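Local coordinates for thioredoxin-like protein (Bacteroides caccae ATCC 43185, PDB 4YOD), which has no established function but contains a thioredoxin-fold domain and is probably a thiol-disulfide oxidoreductase, at residues 154-159 / 167-172; 177-182 / 214-219; 223-228 / 238-243; 258-263 / 274-279. All coordinates share one frame; numbering follows the deposited sequence.

Overall arrangement
Interactions 2, 3 and 4 build the thioredoxin-fold domain, while interaction 1 lays a short hairpin over one face of its sheet. Interaction 2 is fully buried in the core, two parallel strands joined by a ladder of backbone bonds and by branched aliphatic side chains. Interaction 3, also buried, docks a helix on the edge strand next to it through aromatic rings, and shares a water with interaction 2. Interaction 4, partly buried, ties the other neighbour of strand 176-181 to the C-terminal helix with one backbone bond and apolar packing. In interaction 1, likewise partly buried, ring contacts and side-chain-to-backbone bonds supplement a brief antiparallel ladder, and F157 reaches the core leucines of interaction 2.

Interaction 1: 154-159 / 167-172; sequences AINFTY and GSLYQL
The G167 peptide lies over one face of the Y159 ring: its O is 3.5 Å from Y159 CD2, offset toward the rim, and G167 CA makes a CH-pi contact 4.1 Å from the ring centroid. With chi1 at 60°, Y159 CG sits between its own N and carbonyl carbon, and this folds the phenol back across the hairpin. L169 N approaches the same ring at its edge, while L169 CB lies over a face of F157. The Y170 ring turns its edge to N156 OD1 and to A154 O, which accepts the Y170 OH bond (2.7 Å) on a lone pair in the carbonyl plane. N156 OD1 receives Y170 N at 3.1 Å from above its carbonyl plane, the amide standing 75° to the phenol ring. A phenylalanine in place of Y170 would probably leave A154 O without its hydroxyl donor and the ring less firmly fixed against the 154-156 backbone. Y159 and G167 form an antiparallel hydrogen-bonded pair, followed by L169 N to F157 O at 3.0 Å. Water 1 bridges Y159 OH and S168 O. F157 and Y159 rest on L214 and I216 of strand 211-217, and L169 and L172 on L177 of strand 176-181, which places the hairpin over one face of the central sheet.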
# COMPACT_ATOMS: atom_id res chain seq x y z
N ALA A 154 -14.71 -1.84 3.02
CA ALA A 154 -14.26 -2.77 1.98
C ALA A 154 -15.34 -3.04 0.92
O ALA A 154 -16.54 -2.98 1.22
CB ALA A 154 -13.84 -4.09 2.61
N ILE A 155 -14.93 -3.31 -0.33
CA ILE A 155 -15.90 -3.60 -1.39
C ILE A 155 -16.39 -5.06 -1.25
O ILE A 155 -15.58 -5.99 -1.22
CB ILE A 155 -15.34 -3.31 -2.80
CG1 ILE A 155 -15.03 -1.79 -2.94
CG2 ILE A 155 -16.37 -3.75 -3.87
CD1 ILE A 155 -14.35 -1.38 -4.22
N ASN A 156 -17.72 -5.24 -1.14
CA ASN A 156 -18.34 -6.56 -1.00
C ASN A 156 -18.19 -7.39 -2.27
O ASN A 156 -18.12 -6.84 -3.37
CB ASN A 156 -19.83 -6.41 -0.66
CG ASN A 156 -20.48 -7.71 -0.27
OD1 ASN A 156 -19.87 -8.58 0.36
ND2 ASN A 156 -21.70 -7.89 -0.71
N PHE A 157 -18.11 -8.71 -2.11
CA PHE A 157 -17.97 -9.65 -3.23
C PHE A 157 -18.50 -11.00 -2.78
O PHE A 157 -18.49 -11.29 -1.58
CB PHE A 157 -16.51 -9.76 -3.74
CG PHE A 157 -15.53 -10.29 -2.71
CD1 PHE A 157 -15.30 -11.65 -2.58
CD2 PHE A 157 -14.89 -9.42 -1.83
CE1 PHE A 157 -14.42 -12.14 -1.60
CE2 PHE A 157 -14.01 -9.91 -0.86
CZ PHE A 157 -13.78 -11.27 -0.74
N THR A 158 -18.90 -11.82 -3.75
CA THR A 158 -19.40 -13.19 -3.59
C THR A 158 -18.26 -14.17 -3.81
O THR A 158 -17.54 -14.06 -4.81
CB THR A 158 -20.55 -13.42 -4.58
OG1 THR A 158 -21.54 -12.42 -4.38
CG2 THR A 158 -21.18 -14.82 -4.46
N TYR A 159 -18.09 -15.12 -2.89
CA TYR A 159 -17.07 -16.17 -3.00
C TYR A 159 -17.77 -17.53 -3.13
O TYR A 159 -18.92 -17.70 -2.68
CB TYR A 159 -16.08 -16.15 -1.82
CG TYR A 159 -16.71 -16.35 -0.46
CD1 TYR A 159 -16.98 -17.62 0.03
CD2 TYR A 159 -17.02 -15.26 0.35
CE1 TYR A 159 -17.57 -17.81 1.28
CE2 TYR A 159 -17.59 -15.43 1.61
CZ TYR A 159 -17.87 -16.71 2.07
OH TYR A 159 -18.44 -16.89 3.31
N GLY A 167 -21.32 -17.45 -0.56
CA GLY A 167 -21.42 -16.49 0.53
C GLY A 167 -20.87 -15.16 0.08
O GLY A 167 -20.22 -15.07 -0.97
N SER A 168 -21.12 -14.11 0.87
CA SER A 168 -20.58 -12.79 0.56
C SER A 168 -19.70 -12.30 1.73
O SER A 168 -19.88 -12.74 2.87
CB SER A 168 -21.70 -11.80 0.25
OG SER A 168 -22.32 -11.28 1.42
N LEU A 169 -18.76 -11.39 1.43
CA LEU A 169 -17.88 -10.81 2.44
C LEU A 169 -18.67 -10.22 3.61
O LEU A 169 -18.37 -10.52 4.76
CB LEU A 169 -16.99 -9.72 1.81
CG LEU A 169 -16.12 -8.88 2.76
CD1 LEU A 169 -15.05 -9.74 3.42
CD2 LEU A 169 -15.48 -7.72 2.02
N TYR A 170 -19.69 -9.41 3.31
CA TYR A 170 -20.47 -8.71 4.32
C TYR A 170 -21.41 -9.61 5.12
O TYR A 170 -21.87 -9.19 6.18
CB TYR A 170 -21.25 -7.53 3.71
CG TYR A 170 -20.41 -6.27 3.63
CD1 TYR A 170 -19.32 -6.19 2.77
CD2 TYR A 170 -20.71 -5.16 4.41
CE1 TYR A 170 -18.56 -5.02 2.67
CE2 TYR A 170 -19.94 -3.99 4.33
CZ TYR A 170 -18.89 -3.92 3.44
OH TYR A 170 -18.12 -2.78 3.35
N GLN A 171 -21.64 -10.85 4.65
CA GLN A 171 -22.48 -11.82 5.35
C GLN A 171 -21.71 -12.51 6.49
O GLN A 171 -22.30 -13.20 7.31
CB GLN A 171 -23.04 -12.86 4.36
CG GLN A 171 -24.37 -12.42 3.75
CD GLN A 171 -24.75 -13.16 2.49
OE1 GLN A 171 -24.04 -14.06 2.01
NE2 GLN A 171 -25.89 -12.79 1.93
N LEU A 172 -20.39 -12.30 6.54
CA LEU A 172 -19.55 -12.87 7.58
C LEU A 172 -19.56 -11.97 8.80
O LEU A 172 -19.41 -10.75 8.68
CB LEU A 172 -18.13 -13.13 7.09
CG LEU A 172 -18.03 -14.18 5.99
CD1 LEU A 172 -16.69 -14.09 5.28
CD2 LEU A 172 -18.34 -15.58 6.53
O HOH W 1 -20.64 -15.34 3.66

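Interaction 2: 177-182 / 214-219; sequences LLLFIN and LSIYPD
L214 begins the pairing with L178 and F180: its N donates to L178 O (2.9 Å) and its O accepts from F180 N (2.8 Å), while its CD2 meets L179 CD1 on the face that also carries I181 and I216. S215 lies across from F180 on the other face. Its OG binds N238 and takes a hydrogen from water 2, which in turn accepts from N182 ND2. I216 continues the ladder, with its N bonded to F180 O (2.9 Å) and its O to N182 N (3.0 Å). Since I216 CG1 is anti to its backbone N (chi1 -178°), CG2 is left to fit against both L179 CD1 (3.7 Å) and I181 CG1. Y217 presents a ring edge to N182 O, 3.3 Å from Y217 CD1; that oxygen is buried without a polar partner. P218 ends the run, its CG on I181 CG2 at 3.8 Å. These parallel strands, joined through helices 187-197 and 200-207, lie mid-sheet: strand 237-240 flanks S215, strand 259-263 borders L177-I181, and F180 packs against helix 187-197; N182 touches the residues of a thioredoxin-type CxxC (C186, C189) at the start of this helix, probably the redox site.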
# COMPACT_ATOMS: atom_id res chain seq x y z
N LEU A 177 -11.84 -9.42 10.33
CA LEU A 177 -11.81 -10.23 9.12
C LEU A 177 -10.46 -10.06 8.47
O LEU A 177 -10.08 -8.94 8.11
CB LEU A 177 -12.95 -9.87 8.13
CG LEU A 177 -13.12 -10.95 7.04
CD1 LEU A 177 -14.54 -11.38 6.88
CD2 LEU A 177 -12.39 -10.60 5.74
N LEU A 178 -9.76 -11.18 8.29
CA LEU A 178 -8.47 -11.23 7.62
C LEU A 178 -8.71 -11.77 6.22
O LEU A 178 -9.08 -12.93 6.04
CB LEU A 178 -7.47 -12.10 8.41
CG LEU A 178 -5.98 -11.80 8.23
CD1 LEU A 178 -5.18 -12.70 9.14
CD2 LEU A 178 -5.50 -12.03 6.79
N LEU A 179 -8.57 -10.89 5.23
CA LEU A 179 -8.80 -11.19 3.82
C LEU A 179 -7.46 -11.56 3.18
O LEU A 179 -6.51 -10.77 3.21
CB LEU A 179 -9.48 -10.00 3.11
CG LEU A 179 -9.80 -10.18 1.63
CD1 LEU A 179 -10.81 -11.34 1.39
CD2 LEU A 179 -10.32 -8.87 1.03
N PHE A 180 -7.38 -12.75 2.60
CA PHE A 180 -6.11 -13.19 2.01
C PHE A 180 -6.30 -13.53 0.52
O PHE A 180 -6.79 -14.61 0.17
CB PHE A 180 -5.58 -14.40 2.82
CG PHE A 180 -4.37 -15.18 2.35
CD1 PHE A 180 -3.51 -14.66 1.38
CD2 PHE A 180 -4.04 -16.40 2.93
CE1 PHE A 180 -2.39 -15.38 0.96
CE2 PHE A 180 -2.91 -17.11 2.52
CZ PHE A 180 -2.09 -16.59 1.54
N ILE A 181 -5.87 -12.62 -0.35
CA ILE A 181 -5.96 -12.80 -1.80
C ILE A 181 -4.74 -13.64 -2.21
O ILE A 181 -3.61 -13.22 -1.97
CB ILE A 181 -6.05 -11.44 -2.54
CG1 ILE A 181 -7.21 -10.58 -1.95
CG2 ILE A 181 -6.16 -11.65 -4.06
CD1 ILE A 181 -7.48 -9.17 -2.55
N ASN A 182 -4.99 -14.82 -2.78
CA ASN A 182 -3.96 -15.82 -3.08
C ASN A 182 -3.97 -16.35 -4.53
O ASN A 182 -4.89 -16.10 -5.29
CB ASN A 182 -4.12 -17.02 -2.13
CG ASN A 182 -5.42 -17.78 -2.32
OD1 ASN A 182 -5.53 -18.65 -3.19
ND2 ASN A 182 -6.43 -17.45 -1.53
N LEU A 214 -10.64 -15.31 5.55
CA LEU A 214 -11.24 -15.56 4.26
C LEU A 214 -10.16 -15.52 3.18
O LEU A 214 -9.59 -14.46 2.92
CB LEU A 214 -12.35 -14.52 3.95
CG LEU A 214 -13.07 -14.65 2.60
CD1 LEU A 214 -13.93 -15.92 2.54
CD2 LEU A 214 -13.96 -13.45 2.34
N SER A 215 -9.88 -16.67 2.56
CA SER A 215 -8.89 -16.68 1.48
C SER A 215 -9.66 -16.63 0.18
O SER A 215 -10.67 -17.33 0.04
CB SER A 215 -7.99 -17.91 1.57
OG SER A 215 -8.68 -19.07 1.13
N ILE A 216 -9.23 -15.78 -0.75
CA ILE A 216 -9.94 -15.64 -2.02
C ILE A 216 -8.97 -15.75 -3.20
O ILE A 216 -7.96 -15.04 -3.28
CB ILE A 216 -10.84 -14.37 -2.09
CG1 ILE A 216 -11.62 -14.29 -3.43
CG2 ILE A 216 -10.09 -13.07 -1.83
CD1 ILE A 216 -12.82 -15.21 -3.52
N TYR A 217 -9.30 -16.69 -4.09
CA TYR A 217 -8.58 -16.88 -5.33
C TYR A 217 -9.35 -16.12 -6.43
O TYR A 217 -10.51 -16.44 -6.70
CB TYR A 217 -8.39 -18.37 -5.64
CG TYR A 217 -7.79 -18.63 -7.00
CD1 TYR A 217 -6.58 -18.06 -7.37
CD2 TYR A 217 -8.44 -19.44 -7.93
CE1 TYR A 217 -6.04 -18.25 -8.64
CE2 TYR A 217 -7.90 -19.67 -9.19
CZ TYR A 217 -6.69 -19.08 -9.53
OH TYR A 217 -6.14 -19.29 -10.77
N PRO A 218 -8.74 -15.09 -7.05
CA PRO A 218 -9.49 -14.30 -8.04
C PRO A 218 -9.26 -14.69 -9.50
O PRO A 218 -9.97 -14.16 -10.36
CB PRO A 218 -8.98 -12.88 -7.78
CG PRO A 218 -7.55 -13.06 -7.28
CD PRO A 218 -7.40 -14.50 -6.80
N ASP A 219 -8.30 -15.59 -9.82
CA ASP A 219 -7.99 -15.92 -11.22
C ASP A 219 -8.80 -17.11 -11.77
O ASP A 219 -9.70 -17.62 -11.10
CB ASP A 219 -6.48 -16.13 -11.41
CG ASP A 219 -5.68 -14.86 -11.29
OD1 ASP A 219 -5.48 -14.18 -12.33
OD2 ASP A 219 -5.22 -14.55 -10.17
O HOH W 2 -8.78 -19.55 -1.66

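Interaction 3: 223-228 / 238-243; sequences DDWRKH and NGYDKK
W225 and Y240 meet because their first torsions send the rings toward each other: W225 CG is anti to its backbone N (chi1 -178°), which carries the indole out from the helix, and a chi1 of 66° at Y240 tucks its CG over its own backbone and turns the phenol to meet it. The result is a T-shaped pair, with the edge of Y240 directed at the face of the W225 six-membered ring, centroids 5.2 Å apart and planes at 65°. Y240 CD1 makes the closest touch, 3.5 Å from W225 CZ3. N238 O lies at the indole edge, 3.6 Å from W225 CZ2, and the G239 peptide carbon comes within 3.7 Å of that same W225 CZ2. The polar corner of the indole is served by water 2, which lies in the ring plane, accepts from W225 NE1 (2.9 Å) and donates to G239 O (2.9 Å). Beside the pair, R226 reaches out with an extended chain and brings NH2 to 3.6 Å from Y240 OH, a contact without a bond; R226 NH1 binds A162 O instead. An alanine at W225 would remove the indole, and this would probably open a gap beside Y240 and leave water 2 without its NE1 donor. The contact lies in the beta-alpha-beta unit made by strand 211-217, helix 222-228 and strand 237-240. Y217 of the first strand sets its ring nearly parallel to W225, P184 touches the indole too, and Y240 packs on T160 of strand 158-160.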
# COMPACT_ATOMS: atom_id res chain seq x y z
N ASP A 223 -8.62 -25.41 -11.54
CA ASP A 223 -8.13 -26.77 -11.30
C ASP A 223 -6.92 -26.75 -10.35
O ASP A 223 -6.91 -27.50 -9.37
CB ASP A 223 -7.78 -27.47 -12.62
CG ASP A 223 -8.97 -27.85 -13.49
OD1 ASP A 223 -10.12 -27.84 -12.98
OD2 ASP A 223 -8.75 -28.20 -14.68
N ASP A 224 -5.93 -25.86 -10.61
CA ASP A 224 -4.72 -25.70 -9.80
C ASP A 224 -5.05 -25.28 -8.36
O ASP A 224 -4.32 -25.63 -7.43
CB ASP A 224 -3.77 -24.67 -10.44
CG ASP A 224 -3.20 -25.12 -11.77
OD1 ASP A 224 -2.30 -25.99 -11.77
OD2 ASP A 224 -3.64 -24.59 -12.82
N TRP A 225 -6.18 -24.55 -8.18
CA TRP A 225 -6.69 -24.12 -6.89
C TRP A 225 -7.21 -25.32 -6.09
O TRP A 225 -6.86 -25.45 -4.91
CB TRP A 225 -7.79 -23.06 -7.06
CG TRP A 225 -8.34 -22.54 -5.77
CD1 TRP A 225 -7.78 -21.62 -4.95
CD2 TRP A 225 -9.55 -22.97 -5.13
NE1 TRP A 225 -8.57 -21.41 -3.85
CE2 TRP A 225 -9.67 -22.22 -3.93
CE3 TRP A 225 -10.55 -23.90 -5.45
CZ2 TRP A 225 -10.76 -22.37 -3.06
CZ3 TRP A 225 -11.62 -24.05 -4.58
CH2 TRP A 225 -11.73 -23.29 -3.41
N ARG A 226 -8.00 -26.20 -6.73
CA ARG A 226 -8.58 -27.40 -6.12
C ARG A 226 -7.52 -28.39 -5.64
O ARG A 226 -7.75 -29.07 -4.64
CB ARG A 226 -9.55 -28.11 -7.08
CG ARG A 226 -10.86 -27.36 -7.28
CD ARG A 226 -11.93 -28.21 -7.92
NE ARG A 226 -13.08 -27.40 -8.34
CZ ARG A 226 -14.15 -27.16 -7.59
NH1 ARG A 226 -14.24 -27.67 -6.37
NH2 ARG A 226 -15.13 -26.40 -8.05
N LYS A 227 -6.36 -28.47 -6.33
CA LYS A 227 -5.31 -29.41 -5.93
C LYS A 227 -4.40 -28.81 -4.83
O LYS A 227 -3.75 -29.56 -4.12
CB LYS A 227 -4.49 -29.92 -7.13
CG LYS A 227 -3.54 -28.93 -7.79
CD LYS A 227 -2.76 -29.61 -8.93
CE LYS A 227 -1.27 -29.65 -8.68
NZ LYS A 227 -0.57 -30.47 -9.71
N HIS A 228 -4.36 -27.47 -4.69
CA HIS A 228 -3.53 -26.82 -3.67
C HIS A 228 -4.36 -26.38 -2.45
O HIS A 228 -3.81 -25.79 -1.52
CB HIS A 228 -2.79 -25.62 -4.27
CG HIS A 228 -1.61 -26.02 -5.09
ND1 HIS A 228 -1.71 -26.23 -6.45
CD2 HIS A 228 -0.33 -26.26 -4.70
CE1 HIS A 228 -0.50 -26.59 -6.85
NE2 HIS A 228 0.36 -26.62 -5.83
N ASN A 238 -12.14 -20.86 2.66
CA ASN A 238 -11.33 -20.85 1.44
C ASN A 238 -12.19 -20.87 0.20
O ASN A 238 -12.81 -21.89 -0.12
CB ASN A 238 -10.36 -22.04 1.47
CG ASN A 238 -9.48 -22.04 2.70
OD1 ASN A 238 -8.76 -21.07 2.97
ND2 ASN A 238 -9.57 -23.08 3.51
N GLY A 239 -12.24 -19.73 -0.49
CA GLY A 239 -13.08 -19.56 -1.67
C GLY A 239 -12.42 -19.07 -2.94
O GLY A 239 -11.24 -18.70 -2.95
N TYR A 240 -13.20 -19.08 -4.03
CA TYR A 240 -12.75 -18.58 -5.32
C TYR A 240 -13.82 -17.65 -5.88
O TYR A 240 -14.95 -17.65 -5.40
CB TYR A 240 -12.39 -19.73 -6.29
CG TYR A 240 -13.55 -20.61 -6.72
CD1 TYR A 240 -13.86 -21.77 -6.02
CD2 TYR A 240 -14.27 -20.33 -7.88
CE1 TYR A 240 -14.91 -22.60 -6.43
CE2 TYR A 240 -15.33 -21.15 -8.29
CZ TYR A 240 -15.64 -22.29 -7.57
OH TYR A 240 -16.67 -23.10 -7.98
N ASP A 241 -13.44 -16.84 -6.87
CA ASP A 241 -14.33 -15.91 -7.55
C ASP A 241 -14.85 -16.58 -8.83
O ASP A 241 -14.16 -16.55 -9.85
CB ASP A 241 -13.58 -14.61 -7.86
CG ASP A 241 -14.45 -13.43 -8.23
OD1 ASP A 241 -15.66 -13.63 -8.49
OD2 ASP A 241 -13.93 -12.31 -8.25
N LYS A 242 -16.04 -17.21 -8.75
CA LYS A 242 -16.65 -17.98 -9.85
C LYS A 242 -16.72 -17.18 -11.17
O LYS A 242 -16.27 -17.68 -12.19
CB LYS A 242 -18.05 -18.49 -9.45
CG LYS A 242 -18.65 -19.52 -10.39
CD LYS A 242 -20.09 -19.85 -10.01
CE LYS A 242 -20.79 -20.72 -11.03
NZ LYS A 242 -20.32 -22.13 -10.99
N LYS A 243 -17.26 -15.94 -11.13
CA LYS A 243 -17.43 -15.12 -12.34
C LYS A 243 -16.23 -14.16 -12.56
O LYS A 243 -16.27 -13.38 -13.52
CB LYS A 243 -18.75 -14.34 -12.28
CG LYS A 243 -20.01 -15.22 -12.20
CD LYS A 243 -21.30 -14.46 -12.58
CE LYS A 243 -21.85 -13.55 -11.50
NZ LYS A 243 -22.49 -14.32 -10.40
O HOH W 2 -8.78 -19.55 -1.66

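Interaction 4: 258-263 / 274-279; sequences PTLYLL and ATTQAI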
# COMPACT_ATOMS: atom_id res chain seq x y z
N PRO A 258 0.68 -12.70 -3.10
CA PRO A 258 -0.41 -12.54 -2.13
C PRO A 258 -0.56 -11.13 -1.59
O PRO A 258 0.36 -10.31 -1.65
CB PRO A 258 0.00 -13.50 -1.00
CG PRO A 258 1.51 -13.53 -1.07
CD PRO A 258 1.80 -13.50 -2.55
N THR A 259 -1.76 -10.83 -1.10
CA THR A 259 -2.01 -9.55 -0.44
C THR A 259 -2.96 -9.81 0.72
O THR A 259 -3.83 -10.68 0.65
CB THR A 259 -2.41 -8.42 -1.39
OG1 THR A 259 -2.13 -7.21 -0.72
CG2 THR A 259 -3.86 -8.45 -1.83
N LEU A 260 -2.74 -9.08 1.82
CA LEU A 260 -3.54 -9.25 3.03
C LEU A 260 -4.21 -7.97 3.44
O LEU A 260 -3.60 -6.92 3.35
CB LEU A 260 -2.65 -9.73 4.20
CG LEU A 260 -1.92 -11.06 4.04
CD1 LEU A 260 -0.87 -11.24 5.13
CD2 LEU A 260 -2.88 -12.22 4.05
N TYR A 261 -5.48 -8.09 3.87
CA TYR A 261 -6.27 -6.99 4.42
C TYR A 261 -6.76 -7.37 5.80
O TYR A 261 -7.10 -8.53 6.02
CB TYR A 261 -7.50 -6.69 3.55
CG TYR A 261 -7.21 -5.90 2.29
CD1 TYR A 261 -6.71 -6.53 1.16
CD2 TYR A 261 -7.54 -4.56 2.20
CE1 TYR A 261 -6.49 -5.83 -0.03
CE2 TYR A 261 -7.31 -3.83 1.02
CZ TYR A 261 -6.81 -4.48 -0.09
OH TYR A 261 -6.53 -3.78 -1.23
N LEU A 262 -6.80 -6.41 6.71
CA LEU A 262 -7.45 -6.62 8.01
C LEU A 262 -8.62 -5.65 8.06
O LEU A 262 -8.43 -4.44 7.88
CB LEU A 262 -6.51 -6.44 9.23
CG LEU A 262 -7.18 -6.80 10.59
CD1 LEU A 262 -7.46 -8.32 10.69
CD2 LEU A 262 -6.34 -6.35 11.77
N LEU A 263 -9.81 -6.18 8.30
CA LEU A 263 -11.04 -5.38 8.39
C LEU A 263 -11.62 -5.46 9.79
O LEU A 263 -11.43 -6.47 10.46
CB LEU A 263 -12.11 -5.84 7.36
CG LEU A 263 -11.67 -6.29 5.93
CD1 LEU A 263 -12.89 -6.70 5.08
CD2 LEU A 263 -10.87 -5.18 5.18
N ALA A 274 -0.95 -5.52 3.89
CA ALA A 274 -0.10 -5.61 5.08
C ALA A 274 0.74 -6.86 5.12
O ALA A 274 0.37 -7.88 4.56
CB ALA A 274 -0.97 -5.55 6.33
N THR A 275 1.86 -6.80 5.87
CA THR A 275 2.68 -7.98 6.10
C THR A 275 2.00 -8.84 7.17
O THR A 275 1.16 -8.33 7.91
CB THR A 275 4.09 -7.58 6.52
OG1 THR A 275 4.02 -6.88 7.77
CG2 THR A 275 4.82 -6.76 5.45
N THR A 276 2.39 -10.13 7.29
CA THR A 276 1.87 -11.00 8.35
C THR A 276 2.27 -10.43 9.73
O THR A 276 1.48 -10.51 10.66
CB THR A 276 2.36 -12.45 8.20
OG1 THR A 276 3.79 -12.47 8.20
CG2 THR A 276 1.81 -13.14 6.95
N GLN A 277 3.47 -9.82 9.83
CA GLN A 277 3.97 -9.24 11.09
C GLN A 277 3.10 -8.04 11.54
O GLN A 277 2.80 -7.93 12.73
CB GLN A 277 5.46 -8.82 10.96
CG GLN A 277 6.06 -8.27 12.26
CD GLN A 277 7.49 -7.77 12.13
OE1 GLN A 277 7.92 -7.26 11.09
NE2 GLN A 277 8.24 -7.86 13.22
N ALA A 278 2.69 -7.18 10.58
CA ALA A 278 1.85 -6.00 10.85
C ALA A 278 0.48 -6.44 11.38
O ALA A 278 -0.01 -5.88 12.36
CB ALA A 278 1.68 -5.17 9.57
N ILE A 279 -0.13 -7.45 10.75
CA ILE A 279 -1.43 -7.98 11.17
C ILE A 279 -1.30 -8.59 12.56
O ILE A 279 -2.13 -8.31 13.44
CB ILE A 279 -2.00 -8.98 10.13
CG1 ILE A 279 -2.46 -8.21 8.87
CG2 ILE A 279 -3.20 -9.80 10.72
CD1 ILE A 279 -2.64 -9.07 7.70
O HOH W 3 0.10 -8.42 1.94
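This is a strand-to-helix packing contact, joining L260 and L262 of strand 259-263 to A274 and, just after it, the first turn of the C-terminal helix 276-286. One backbone bond crosses it, from A274 N to L260 O at 3.0 Å. Alongside, water 3 accepts from L260 N and donates to A274 O (2.7 Å), so both backbone polar groups of L260 are engaged by the same residue, one directly and one through solvent. The apolar part centres on L260, whose CG is anti to the carbonyl carbon (chi1 -60°). From there L260 CD1 crosses to T276 CG2 at 3.8 Å, while L260 CB receives I279 CD1 at 3.6 Å; I279 CG1 also approaches L262 CB, more loosely at 4.4 Å. T275 caps the helix start, its OG1 accepting from A278 N at 3.1 Å. L260 also packs on L178 and F180 of strand 176-181 and on T192 of helix 187-197. A cis peptide bond precedes P258, which touches C189 of the probable redox CxxC. A cis-proline leading into a strand beside the CxxC helix, followed by a beta hairpin and a final helix, is the C-terminal beta-beta-alpha half of the thioredoxin fold.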